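Local coordinates for protein cytochrome c552 (Thermochromatium tepidum, PDB 5ZE8) that probably carries electrons, as a low-potential cytochrome with five c-type hemes, in a thermophilic purple sulfur photosynthetic bacterium, at residues K95-L98 with C99-C102; S252-C256 with Q257-M261; Q337-A340 with D341-K345; Y388-A392 with K393-L397; T416-A420 with E421-P425. All coordinates share one frame; numbering follows the deposited sequence.

How the contacts relate
Contacts 1 and 2 each tether a heme c to the chain. Their centres are 27 Å apart and their nearest atoms about 14 Å, and Arg319 hydrogen-bonds to both of these hemes. Contact 5 holds no heme, but the Leu422 side chain lies about 6 Å from one. Contacts 1 and 5 both pack on helix 70-79, through Tyr76 and Leu74 respectively. Contacts 3 and 4 belong to the beta-sheet part of the chain, with centres 17 Å apart. They touch where Asn338 CB meets Tyr388 CE1 at 3.6 Å, and both residues hydrogen-bond to Asp347. Contact 5 comes within about 7 Å of contact 3, nearest atoms.

Contact 1 (K95-L98 with C99-C102); sequences KFPL and CLYC. With HEC (heme c), chain C.
Tyr101 folds back along the turn to meet Leu98 and Phe96. Its CG stands anti to its own carbonyl carbon (chi1 -57°), which carries the ring toward the preceding residues. CB lies 3.5 Å from Leu98 O, the oxygen that also accepts the hydrogen bond from Tyr101 N. CD2 and CE2 pass over the backbone and CB of Leu98. On the other flank CE1 meets Phe96 CD2 at 4.0 Å. The two rings meet obliquely, with planes at 32°. At the tip, OH joins a water that donates to Phe96 O, with the water 2.8 Å from Tyr101 OH. With an alanine here, that water would probably lose its second partner and the Phe96 ring would lose its aromatic neighbour.

The Phe96 ring has Pro97 CD over one face, and its CZ touches Leu100 CD1 at 3.8 Å. Ala108 of helix 105-109 touches Phe96, Leu100 and Tyr101. Pro97 O accepts from Leu100 N at 3.1 Å. Leu98 CD2 sits 3.7 Å from the heme vinyl-derived carbon CBB. Beside it, Cys99 SG is bonded to heme CAB at 1.9 Å, and Cys102 SG is bonded to CAC. The two thioethers, with two residues between them and a histidine directly after, form the CXXCH heme-attachment motif of c-type cytochromes.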
# COMPACT_ATOMS: atom_id res chain seq x y z
N LYS A 95 -14.48 -12.86 16.11
CA LYS A 95 -13.35 -13.76 15.79
C LYS A 95 -12.04 -13.04 16.15
O LYS A 95 -12.03 -11.84 16.32
CB LYS A 95 -13.30 -14.10 14.32
CG LYS A 95 -14.51 -14.94 13.83
CD LYS A 95 -14.23 -15.44 12.43
CE LYS A 95 -15.46 -16.10 11.84
NZ LYS A 95 -15.27 -16.17 10.36
N PHE A 96 -11.01 -13.82 16.29
CA PHE A 96 -9.64 -13.29 16.43
C PHE A 96 -9.48 -12.23 15.33
O PHE A 96 -9.85 -12.43 14.15
CB PHE A 96 -8.62 -14.41 16.25
CG PHE A 96 -7.19 -13.97 16.47
CD1 PHE A 96 -6.71 -13.93 17.72
CD2 PHE A 96 -6.42 -13.54 15.42
CE1 PHE A 96 -5.42 -13.50 18.00
CE2 PHE A 96 -5.13 -13.12 15.65
CZ PHE A 96 -4.65 -13.08 16.93
N PRO A 97 -8.91 -11.09 15.66
CA PRO A 97 -8.97 -9.96 14.71
C PRO A 97 -8.21 -10.23 13.40
O PRO A 97 -6.95 -10.35 13.40
CB PRO A 97 -8.32 -8.83 15.50
CG PRO A 97 -8.45 -9.23 16.98
CD PRO A 97 -8.33 -10.68 16.95
N LEU A 98 -8.93 -10.24 12.26
CA LEU A 98 -8.32 -10.61 11.02
C LEU A 98 -7.25 -9.59 10.58
O LEU A 98 -6.32 -9.96 9.84
CB LEU A 98 -9.35 -10.80 9.88
CG LEU A 98 -9.96 -9.52 9.33
CD1 LEU A 98 -10.69 -9.85 8.04
CD2 LEU A 98 -10.88 -8.68 10.20
N CYS A 99 -7.36 -8.33 11.06
CA CYS A 99 -6.38 -7.30 10.77
C CYS A 99 -4.98 -7.80 11.04
O CYS A 99 -4.02 -7.41 10.39
CB CYS A 99 -6.64 -6.06 11.60
SG CYS A 99 -8.36 -5.63 11.97
N LEU A 100 -4.81 -8.57 12.15
CA LEU A 100 -3.49 -8.92 12.62
C LEU A 100 -2.76 -9.84 11.65
O LEU A 100 -1.53 -9.92 11.65
CB LEU A 100 -3.53 -9.45 14.01
CG LEU A 100 -4.18 -8.56 15.05
CD1 LEU A 100 -4.31 -9.32 16.35
CD2 LEU A 100 -3.61 -7.18 15.12
N TYR A 101 -3.50 -10.63 10.83
CA TYR A 101 -2.89 -11.53 9.91
C TYR A 101 -1.98 -10.82 8.93
O TYR A 101 -1.02 -11.41 8.42
CB TYR A 101 -3.93 -12.37 9.17
CG TYR A 101 -4.88 -13.22 10.03
CD1 TYR A 101 -4.39 -13.98 11.05
CD2 TYR A 101 -6.19 -13.25 9.75
CE1 TYR A 101 -5.26 -14.71 11.83
CE2 TYR A 101 -7.06 -14.03 10.46
CZ TYR A 101 -6.54 -14.72 11.53
OH TYR A 101 -7.44 -15.55 12.36
N CYS A 102 -2.29 -9.59 8.65
CA CYS A 102 -1.55 -8.71 7.68
C CYS A 102 -0.78 -7.61 8.37
O CYS A 102 0.32 -7.30 7.96
CB CYS A 102 -2.44 -8.06 6.61
SG CYS A 102 -3.42 -9.36 5.72
FE HEC C . -5.55 -3.12 6.54
CHA HEC C . -4.08 -0.41 5.01
CHB HEC C . -7.29 -1.00 8.55
CHC HEC C . -7.25 -5.71 7.83
CHD HEC C . -3.84 -5.25 4.54
NA HEC C . -5.72 -1.18 6.76
C1A HEC C . -5.00 -0.18 6.03
C2A HEC C . -5.49 1.14 6.34
C3A HEC C . -6.40 0.98 7.30
C4A HEC C . -6.54 -0.42 7.54
CMA HEC C . -7.22 2.04 7.96
CAA HEC C . -4.95 2.42 5.83
CBA HEC C . -3.67 2.75 6.65
CGA HEC C . -2.92 3.99 6.30
O1A HEC C . -1.91 4.42 6.97
O2A HEC C . -3.22 4.69 5.28
NB HEC C . -6.95 -3.29 8.02
C1B HEC C . -7.48 -2.33 8.75
C2B HEC C . -8.31 -2.92 9.76
C3B HEC C . -8.40 -4.26 9.57
C4B HEC C . -7.51 -4.48 8.40
CMB HEC C . -9.02 -2.10 10.79
CAB HEC C . -9.16 -5.30 10.26
CBB HEC C . -10.52 -5.01 10.55
NC HEC C . -5.56 -5.08 6.23
C1C HEC C . -6.39 -6.06 6.82
C2C HEC C . -6.14 -7.36 6.30
C3C HEC C . -5.11 -7.24 5.40
C4C HEC C . -4.77 -5.82 5.39
CMC HEC C . -6.81 -8.61 6.74
CAC HEC C . -4.46 -8.28 4.58
CBC HEC C . -5.34 -9.06 3.79
ND HEC C . -4.21 -2.89 5.15
C1D HEC C . -3.56 -3.85 4.44
C2D HEC C . -2.66 -3.30 3.47
C3D HEC C . -2.77 -1.98 3.54
C4D HEC C . -3.74 -1.71 4.61
CMD HEC C . -1.84 -4.10 2.51
CAD HEC C . -1.99 -0.93 2.73
CBD HEC C . -2.89 -0.59 1.59
CGD HEC C . -2.34 0.51 0.68
O1D HEC C . -1.21 0.90 0.74
O2D HEC C . -3.14 1.09 -0.14
O HOH W 1 -10.05 -14.67 12.54

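Contact 2 (S252-C256 with Q257-M261); sequences SQVAC and QTCHM. With HEC (heme c), chain F.
Cys256 O accepts two backbone hydrogen bonds, from Cys259 N and His260 N. The His260 N bond is 2.9 Å long and lies in the carbonyl plane, while Cys259 N comes from above that plane. One residue earlier, Ala255 O accepts from Thr258 N at 3.0 Å. Water 2 joins the same two residues, lying 2.9 Å from Ala255 N and also bonded to Thr258 OG1. Ahead of the helix, Ser252 OG accepts from Val254 N in an ST turn. The Gln257 chain bends at chi2 (92°), and its NE2 bonds to Leu219 O and Thr221 O. Its OE1 makes a van der Waals contact with the methyl of Ala255, 3.7 Å from CB.

These bonds shape the helical turn of a CXXCH motif, the heme c attachment site. Its covalent links are Cys256 SG to heme CAB at 1.8 Å and Cys259 SG to heme CAC at 1.9 Å. The metal bond is from His260 NE2 to the heme iron, at 2.1 Å. His310 binds the same iron, giving bis-histidine coordination. Because the backbone N of His260 is tied to Cys256 O, the turn that carries both thioethers probably also positions the iron ligand.

Apolar contact centres on Val254. Its CG1 stands anti to the backbone N (chi1 180°) and meets Thr258 CB, the two side chains crossing at about a right angle. The same methyl touches heme CMC at 3.6 Å.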
# COMPACT_ATOMS: atom_id res chain seq x y z
N SER A 252 -0.19 -7.54 -16.78
CA SER A 252 1.28 -7.44 -16.58
C SER A 252 1.91 -8.73 -16.08
O SER A 252 1.27 -9.51 -15.41
CB SER A 252 1.66 -6.33 -15.60
OG SER A 252 3.08 -6.15 -15.45
N GLN A 253 3.14 -8.98 -16.48
CA GLN A 253 3.93 -10.12 -16.04
C GLN A 253 5.10 -9.61 -15.14
O GLN A 253 5.95 -10.41 -14.82
CB GLN A 253 4.41 -10.82 -17.26
CG GLN A 253 3.19 -11.32 -18.00
CD GLN A 253 3.43 -12.39 -18.92
OE1 GLN A 253 3.70 -13.49 -18.49
NE2 GLN A 253 3.33 -12.09 -20.24
N VAL A 254 5.10 -8.34 -14.69
CA VAL A 254 6.20 -7.79 -13.86
C VAL A 254 5.88 -8.14 -12.38
O VAL A 254 4.81 -7.84 -11.90
CB VAL A 254 6.26 -6.29 -14.00
CG1 VAL A 254 7.37 -5.67 -13.17
CG2 VAL A 254 6.46 -5.99 -15.51
N ALA A 255 6.88 -8.71 -11.67
CA ALA A 255 6.84 -9.01 -10.22
C ALA A 255 6.80 -7.68 -9.45
O ALA A 255 7.43 -6.72 -9.89
CB ALA A 255 8.08 -9.77 -9.83
N CYS A 256 6.03 -7.68 -8.35
CA CYS A 256 5.89 -6.44 -7.54
C CYS A 256 7.26 -5.86 -7.22
O CYS A 256 7.50 -4.68 -7.24
CB CYS A 256 5.13 -6.76 -6.21
SG CYS A 256 3.69 -7.78 -6.32
N GLN A 257 8.23 -6.77 -6.89
CA GLN A 257 9.57 -6.38 -6.50
C GLN A 257 10.33 -5.60 -7.54
O GLN A 257 11.19 -4.79 -7.18
CB GLN A 257 10.40 -7.59 -6.10
CG GLN A 257 9.86 -8.36 -4.91
CD GLN A 257 8.93 -9.49 -5.32
OE1 GLN A 257 7.98 -9.33 -6.12
NE2 GLN A 257 9.13 -10.65 -4.69
N THR A 258 10.09 -5.88 -8.81
CA THR A 258 10.81 -5.12 -9.81
C THR A 258 10.62 -3.64 -9.74
O THR A 258 11.57 -2.89 -9.93
CB THR A 258 10.53 -5.65 -11.24
OG1 THR A 258 10.47 -7.07 -11.18
CG2 THR A 258 11.57 -5.21 -12.19
N CYS A 259 9.43 -3.18 -9.29
CA CYS A 259 9.19 -1.79 -9.05
C CYS A 259 9.39 -1.36 -7.58
O CYS A 259 9.82 -0.28 -7.33
CB CYS A 259 7.73 -1.47 -9.45
SG CYS A 259 7.58 -1.68 -11.23
N HIS A 260 8.99 -2.24 -6.63
CA HIS A 260 8.90 -1.88 -5.21
C HIS A 260 10.08 -2.26 -4.35
O HIS A 260 10.18 -1.82 -3.25
CB HIS A 260 7.62 -2.49 -4.64
CG HIS A 260 6.35 -1.80 -5.02
ND1 HIS A 260 6.09 -0.53 -4.61
CD2 HIS A 260 5.32 -2.17 -5.82
CE1 HIS A 260 4.91 -0.16 -5.09
NE2 HIS A 260 4.46 -1.12 -5.85
N MET A 261 11.00 -3.09 -4.89
CA MET A 261 12.25 -3.47 -4.24
C MET A 261 13.41 -3.36 -5.19
O MET A 261 14.14 -4.30 -5.43
CB MET A 261 12.20 -4.82 -3.60
CG MET A 261 11.13 -4.97 -2.53
SD MET A 261 11.15 -6.58 -1.65
CE MET A 261 12.72 -6.38 -0.77
FE HEC F . 2.64 -1.10 -6.86
CHA HEC F . 1.85 1.78 -5.35
CHB HEC F . 1.36 -2.90 -4.25
CHC HEC F . 3.27 -4.03 -8.53
CHD HEC F . 4.37 0.64 -9.25
NA HEC F . 1.75 -0.68 -5.14
C1A HEC F . 1.45 0.63 -4.71
C2A HEC F . 0.79 0.58 -3.43
C3A HEC F . 0.70 -0.76 -3.14
C4A HEC F . 1.27 -1.53 -4.18
CMA HEC F . 0.03 -1.40 -1.92
CAA HEC F . 0.23 1.78 -2.64
CBA HEC F . -1.15 2.19 -3.13
CGA HEC F . -1.78 3.35 -2.40
O1A HEC F . -2.35 3.17 -1.30
O2A HEC F . -1.70 4.49 -2.94
NB HEC F . 2.39 -3.09 -6.49
C1B HEC F . 1.90 -3.58 -5.31
C2B HEC F . 1.88 -5.00 -5.36
C3B HEC F . 2.40 -5.40 -6.59
C4B HEC F . 2.70 -4.13 -7.28
CMB HEC F . 1.34 -5.96 -4.29
CAB HEC F . 2.51 -6.72 -7.25
CBB HEC F . 1.31 -7.44 -7.34
NC HEC F . 3.63 -1.60 -8.56
C1C HEC F . 3.72 -2.86 -9.07
C2C HEC F . 4.61 -2.79 -10.19
C3C HEC F . 4.98 -1.50 -10.41
C4C HEC F . 4.30 -0.73 -9.38
CMC HEC F . 5.11 -4.01 -10.97
CAC HEC F . 5.87 -0.84 -11.46
CBC HEC F . 5.57 -1.11 -12.81
ND HEC F . 2.95 0.78 -7.24
C1D HEC F . 3.76 1.35 -8.21
C2D HEC F . 3.88 2.82 -8.04
C3D HEC F . 3.15 3.18 -6.97
C4D HEC F . 2.61 1.87 -6.51
CMD HEC F . 4.63 3.72 -8.95
CAD HEC F . 2.93 4.53 -6.35
CBD HEC F . 1.48 4.92 -6.34
CGD HEC F . 0.78 4.93 -4.99
O1D HEC F . 1.42 4.91 -3.94
O2D HEC F . -0.44 4.97 -5.04
O HOH W 2 9.41 -8.59 -13.18

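Contact 3 (Q337-A340 with D341-K345); sequences QNAA and DHPSK
The backbone doubles back between Ala339 and Pro343, whose CA atoms come within 5.3 Å. It leaves the end of strand 334-337, turns, and enters helix 343-346. His342 is the N-cap of that helix. No hydrogen bond joins the two segments directly. Asp341 N instead bonds to Asp346 OD2, a residue of the helix just ahead.

Ala339 carries the apolar contact. Its CB meets Pro343 CG at 3.8 Å and also lies 3.6 Å from Asp341 O. The carboxylate of Asp341 bends back, putting OD1 3.4 Å from Ala340 CB. Gln337 steadies the turn from the strand side. Its NE2 donates to Ala339 O at 2.9 Å, with that oxygen close to the amide plane, and makes a weak second bond to Ala340 O. Asn338 pins the turn to strand 320-328, where its OD1 accepts from Leu325 N and its ND2 donates to Leu323 O.

The His342 ring meets the rings of Tyr322 and Tyr351. Its ND1 accepts from Ser344 N at 3.0 Å, with an N-H...N angle of 159° and the donor only 9° out of the ring plane.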
# COMPACT_ATOMS: atom_id res chain seq x y z
N GLN A 337 -13.07 27.42 -12.92
CA GLN A 337 -12.53 26.24 -12.24
C GLN A 337 -13.40 25.08 -12.56
O GLN A 337 -14.64 25.20 -12.61
CB GLN A 337 -12.62 26.39 -10.75
CG GLN A 337 -11.56 27.20 -10.16
CD GLN A 337 -11.62 27.31 -8.64
OE1 GLN A 337 -11.04 28.24 -8.09
NE2 GLN A 337 -12.21 26.32 -7.95
N ASN A 338 -12.84 23.90 -12.66
CA ASN A 338 -13.65 22.72 -13.00
C ASN A 338 -14.58 22.37 -11.84
O ASN A 338 -15.68 21.79 -12.08
CB ASN A 338 -12.77 21.47 -13.33
CG ASN A 338 -11.95 20.98 -12.15
OD1 ASN A 338 -11.25 21.76 -11.48
ND2 ASN A 338 -12.04 19.63 -11.87
N ALA A 339 -14.14 22.64 -10.65
CA ALA A 339 -14.77 22.23 -9.44
C ALA A 339 -14.55 23.35 -8.52
O ALA A 339 -13.40 23.74 -8.21
CB ALA A 339 -14.15 20.95 -8.88
N ALA A 340 -15.69 23.90 -8.10
CA ALA A 340 -15.69 25.03 -7.21
C ALA A 340 -15.04 24.64 -5.92
O ALA A 340 -14.10 25.31 -5.51
CB ALA A 340 -17.08 25.57 -6.97
N ASP A 341 -15.54 23.56 -5.30
CA ASP A 341 -14.96 22.94 -4.11
C ASP A 341 -14.39 21.53 -4.52
O ASP A 341 -13.46 21.45 -5.34
CB ASP A 341 -16.02 22.76 -3.00
CG ASP A 341 -16.83 24.02 -2.70
OD1 ASP A 341 -17.03 24.85 -3.61
OD2 ASP A 341 -17.32 24.14 -1.54
N HIS A 342 -14.87 20.47 -3.88
CA HIS A 342 -14.26 19.09 -4.07
C HIS A 342 -14.90 18.48 -5.30
O HIS A 342 -16.15 18.46 -5.41
CB HIS A 342 -14.51 18.23 -2.86
CG HIS A 342 -13.62 17.02 -2.78
ND1 HIS A 342 -13.81 15.92 -3.58
CD2 HIS A 342 -12.60 16.73 -1.95
CE1 HIS A 342 -12.91 15.00 -3.27
NE2 HIS A 342 -12.13 15.48 -2.31
N PRO A 343 -14.09 17.95 -6.22
CA PRO A 343 -14.59 17.32 -7.40
C PRO A 343 -15.55 16.20 -7.16
O PRO A 343 -16.38 15.97 -8.00
CB PRO A 343 -13.32 16.88 -8.15
CG PRO A 343 -12.31 17.89 -7.66
CD PRO A 343 -12.61 18.01 -6.25
N SER A 344 -15.46 15.50 -6.03
CA SER A 344 -16.47 14.46 -5.77
C SER A 344 -17.90 14.94 -5.89
O SER A 344 -18.79 14.21 -6.27
CB SER A 344 -16.25 13.80 -4.41
OG SER A 344 -16.47 14.65 -3.31
N LYS A 345 -18.10 16.17 -5.47
CA LYS A 345 -19.40 16.88 -5.54
C LYS A 345 -19.56 17.79 -6.72
O LYS A 345 -20.65 17.96 -7.23
CB LYS A 345 -19.55 17.73 -4.31
CG LYS A 345 -19.58 16.93 -2.98
CD LYS A 345 -20.01 17.73 -1.79
CE LYS A 345 -20.04 16.78 -0.61
NZ LYS A 345 -20.48 17.54 0.57

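Contact 4 (Y388-A392 with K393-L397); sequences YEIPA and KGVAL
Val395 CG2 presses to within 3.3 Å of Pro391 O, close for a methyl carbon and a carbonyl oxygen. With CG1 anti to the backbone N (chi1 176°), CG2 stands anti to the carbonyl carbon of Val395 and is directed at Pro391 O. The same methyl reaches Ile390 CG2 at 4.5 Å. Around it lie Ala327, Ile298 and Leu335, so the valine is buried among residues of both sheets.

The chain here makes a type II beta turn from Ala392 to Val395. The turn bond runs from Val395 N to Ala392 O, 3.1 Å long and nearly straight at 166°. Gly394 takes the third position with phi 80°, a backbone setting that residues with a CB seldom adopt. The turn begins the passage from strand 383-391, at the border of a three-stranded antiparallel sheet, to strand 397-405 of the other antiparallel sheet. Ala396 and Leu397 then form a classic beta bulge opposite Tyr328.

Two waters brace the turn. Water 3 donates to Pro391 O at 2.9 Å and to Lys393 O at 2.6 Å. Water 4 donates to Ala392 O at 2.7 Å and to Val395 O at 2.8 Å. Ala392 O is thus held by the turn bond and by a water.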
# COMPACT_ATOMS: atom_id res chain seq x y z
N TYR A 388 -12.07 19.85 -21.27
CA TYR A 388 -12.84 20.96 -20.76
C TYR A 388 -12.95 22.10 -21.75
O TYR A 388 -12.07 22.29 -22.58
CB TYR A 388 -12.16 21.44 -19.49
CG TYR A 388 -12.28 20.45 -18.36
CD1 TYR A 388 -13.36 20.47 -17.50
CD2 TYR A 388 -11.28 19.51 -18.12
CE1 TYR A 388 -13.40 19.58 -16.38
CE2 TYR A 388 -11.36 18.62 -17.08
CZ TYR A 388 -12.41 18.63 -16.22
OH TYR A 388 -12.51 17.69 -15.15
N GLU A 389 -14.05 22.85 -21.65
CA GLU A 389 -14.27 24.05 -22.47
C GLU A 389 -14.33 25.27 -21.55
O GLU A 389 -15.23 25.43 -20.74
CB GLU A 389 -15.52 23.87 -23.29
CG GLU A 389 -15.44 22.69 -24.28
CD GLU A 389 -14.89 23.05 -25.65
OE1 GLU A 389 -15.15 22.27 -26.59
OE2 GLU A 389 -14.25 24.11 -25.83
N ILE A 390 -13.30 26.06 -21.64
CA ILE A 390 -13.07 27.17 -20.71
C ILE A 390 -13.39 28.51 -21.46
O ILE A 390 -12.77 28.79 -22.46
CB ILE A 390 -11.61 27.25 -20.18
CG1 ILE A 390 -11.24 25.93 -19.42
CG2 ILE A 390 -11.48 28.43 -19.20
CD1 ILE A 390 -9.81 25.89 -19.00
N PRO A 391 -14.26 29.35 -20.89
CA PRO A 391 -14.45 30.67 -21.53
C PRO A 391 -13.11 31.41 -21.62
O PRO A 391 -12.31 31.47 -20.63
CB PRO A 391 -15.45 31.36 -20.59
CG PRO A 391 -16.05 30.27 -19.77
CD PRO A 391 -15.08 29.17 -19.67
N ALA A 392 -12.77 31.96 -22.80
CA ALA A 392 -11.44 32.48 -23.04
C ALA A 392 -11.17 33.89 -22.54
O ALA A 392 -10.03 34.21 -22.31
CB ALA A 392 -11.05 32.36 -24.53
N LYS A 393 -12.24 34.70 -22.36
CA LYS A 393 -12.13 36.10 -21.91
C LYS A 393 -11.22 36.30 -20.71
O LYS A 393 -11.52 35.84 -19.59
CB LYS A 393 -13.55 36.65 -21.63
CG LYS A 393 -13.58 37.94 -20.81
CD LYS A 393 -14.90 38.69 -20.98
CE LYS A 393 -14.72 39.79 -22.03
NZ LYS A 393 -16.00 40.43 -22.45
N GLY A 394 -10.10 36.98 -20.93
CA GLY A 394 -9.15 37.36 -19.91
C GLY A 394 -8.17 36.31 -19.43
O GLY A 394 -7.33 36.57 -18.59
N VAL A 395 -8.29 35.12 -19.97
CA VAL A 395 -7.47 33.99 -19.42
C VAL A 395 -6.04 34.14 -19.92
O VAL A 395 -5.84 34.17 -21.15
CB VAL A 395 -8.02 32.61 -19.84
CG1 VAL A 395 -7.10 31.50 -19.35
CG2 VAL A 395 -9.45 32.40 -19.30
N ALA A 396 -5.11 34.23 -18.97
CA ALA A 396 -3.69 34.30 -19.19
C ALA A 396 -2.99 32.97 -18.85
O ALA A 396 -1.92 32.70 -19.40
CB ALA A 396 -3.12 35.47 -18.41
N LEU A 397 -3.58 32.14 -17.97
CA LEU A 397 -2.89 30.91 -17.51
C LEU A 397 -3.96 29.85 -17.26
O LEU A 397 -4.95 30.17 -16.66
CB LEU A 397 -2.26 31.20 -16.19
CG LEU A 397 -1.53 30.06 -15.53
CD1 LEU A 397 -0.41 29.57 -16.48
CD2 LEU A 397 -0.95 30.55 -14.22
O HOH W 3 -12.95 33.76 -18.96
O HOH W 4 -7.55 33.96 -23.34

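Contact 5 (T416-A420 with E421-P425); sequences TQLPA and ELTAP
Leu422 packs on the ring of Pro419, the two side chains lying alongside and pointing the same way. Its CD1 meets Pro419 CG at 3.9 Å, and its CB sits 3.4 Å from Pro419 O. Next to this pair, Leu418 CB touches Thr423 CG2 at 3.7 Å, and these side chains cross at about a right angle. CG2 of Thr423 stands anti to its carbonyl carbon (chi1 67° for OG1), which turns the methyl toward Leu418. Glu421 bends at chi2, and its OE1 comes to 3.6 Å from Pro419 CB.

Backbone bonds position these groups. Pro419 O accepts from both Leu422 N, at 2.9 Å, and Thr423 N, at 3.3 Å. Ala420 O accepts from Ala424 N at 3.0 Å as the helix ends. Pro419 is the N-cap residue of the short helix 420-423.

Further out, Leu422 touches Pro70 and Ile71 of helix 70-79, together with His276 and Leu406. Leu418 touches Leu74 of the same helix. A serine in place of Leu422 would probably leave the Pro419 ring without its apolar mate and open a gap beside Pro70 and Ile71. The proline cap has no polar side chain to offer, so this helix start is probably held mainly by the bonds to Pro419 O, with Leu418 and Leu422 packing on helix 70-79.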
# COMPACT_ATOMS: atom_id res chain seq x y z
N THR A 416 -10.60 14.78 12.56
CA THR A 416 -9.76 15.89 12.41
C THR A 416 -8.61 15.92 13.38
O THR A 416 -7.74 16.80 13.24
CB THR A 416 -10.59 17.20 12.63
OG1 THR A 416 -11.27 17.06 13.89
CG2 THR A 416 -11.59 17.36 11.51
N GLN A 417 -8.57 14.95 14.31
CA GLN A 417 -7.42 14.77 15.19
C GLN A 417 -6.29 13.97 14.59
O GLN A 417 -5.14 14.11 15.04
CB GLN A 417 -7.80 14.15 16.57
CG GLN A 417 -7.43 12.66 16.89
CD GLN A 417 -7.03 12.36 18.38
OE1 GLN A 417 -7.28 13.16 19.30
NE2 GLN A 417 -6.44 11.16 18.62
N LEU A 418 -6.57 13.28 13.49
CA LEU A 418 -5.44 12.70 12.74
C LEU A 418 -4.41 13.78 12.33
O LEU A 418 -4.75 14.91 12.01
CB LEU A 418 -5.93 11.88 11.52
CG LEU A 418 -6.82 10.66 11.82
CD1 LEU A 418 -7.51 10.19 10.54
CD2 LEU A 418 -5.96 9.51 12.37
N PRO A 419 -3.13 13.45 12.39
CA PRO A 419 -2.11 14.37 11.99
C PRO A 419 -2.38 15.02 10.61
O PRO A 419 -2.65 14.31 9.61
CB PRO A 419 -0.89 13.47 11.85
CG PRO A 419 -1.10 12.38 12.81
CD PRO A 419 -2.58 12.13 12.79
N ALA A 420 -2.29 16.32 10.56
CA ALA A 420 -2.70 17.07 9.36
C ALA A 420 -1.81 16.77 8.16
O ALA A 420 -2.24 16.89 7.00
CB ALA A 420 -2.76 18.56 9.65
N GLU A 421 -0.59 16.33 8.46
CA GLU A 421 0.39 15.88 7.46
C GLU A 421 -0.09 14.64 6.76
O GLU A 421 0.28 14.42 5.61
CB GLU A 421 1.74 15.51 8.12
CG GLU A 421 2.36 16.54 9.08
CD GLU A 421 2.87 15.91 10.39
OE1 GLU A 421 2.03 15.52 11.25
OE2 GLU A 421 4.11 15.81 10.55
N LEU A 422 -0.86 13.78 7.45
CA LEU A 422 -1.41 12.59 6.83
C LEU A 422 -2.53 12.91 5.97
O LEU A 422 -2.54 12.41 4.86
CB LEU A 422 -1.87 11.51 7.80
CG LEU A 422 -0.70 10.98 8.48
CD1 LEU A 422 -1.15 10.09 9.62
CD2 LEU A 422 0.20 10.24 7.51
N THR A 423 -3.46 13.75 6.47
CA THR A 423 -4.76 13.88 5.89
C THR A 423 -4.90 14.95 4.77
O THR A 423 -5.89 14.92 4.03
CB THR A 423 -5.83 14.11 6.91
OG1 THR A 423 -5.66 15.37 7.53
CG2 THR A 423 -5.82 13.01 7.96
N ALA A 424 -3.94 15.86 4.71
CA ALA A 424 -3.93 16.90 3.68
C ALA A 424 -3.81 16.29 2.30
O ALA A 424 -3.10 15.28 2.12
CB ALA A 424 -2.78 17.82 3.89
N PRO A 425 -4.52 16.85 1.33
CA PRO A 425 -4.22 16.44 -0.04
C PRO A 425 -2.75 16.62 -0.39
O PRO A 425 -2.11 17.61 0.08
CB PRO A 425 -5.07 17.37 -0.88
CG PRO A 425 -6.14 17.87 0.01
CD PRO A 425 -5.51 17.95 1.37
O HOH W 5 -6.16 16.53 10.65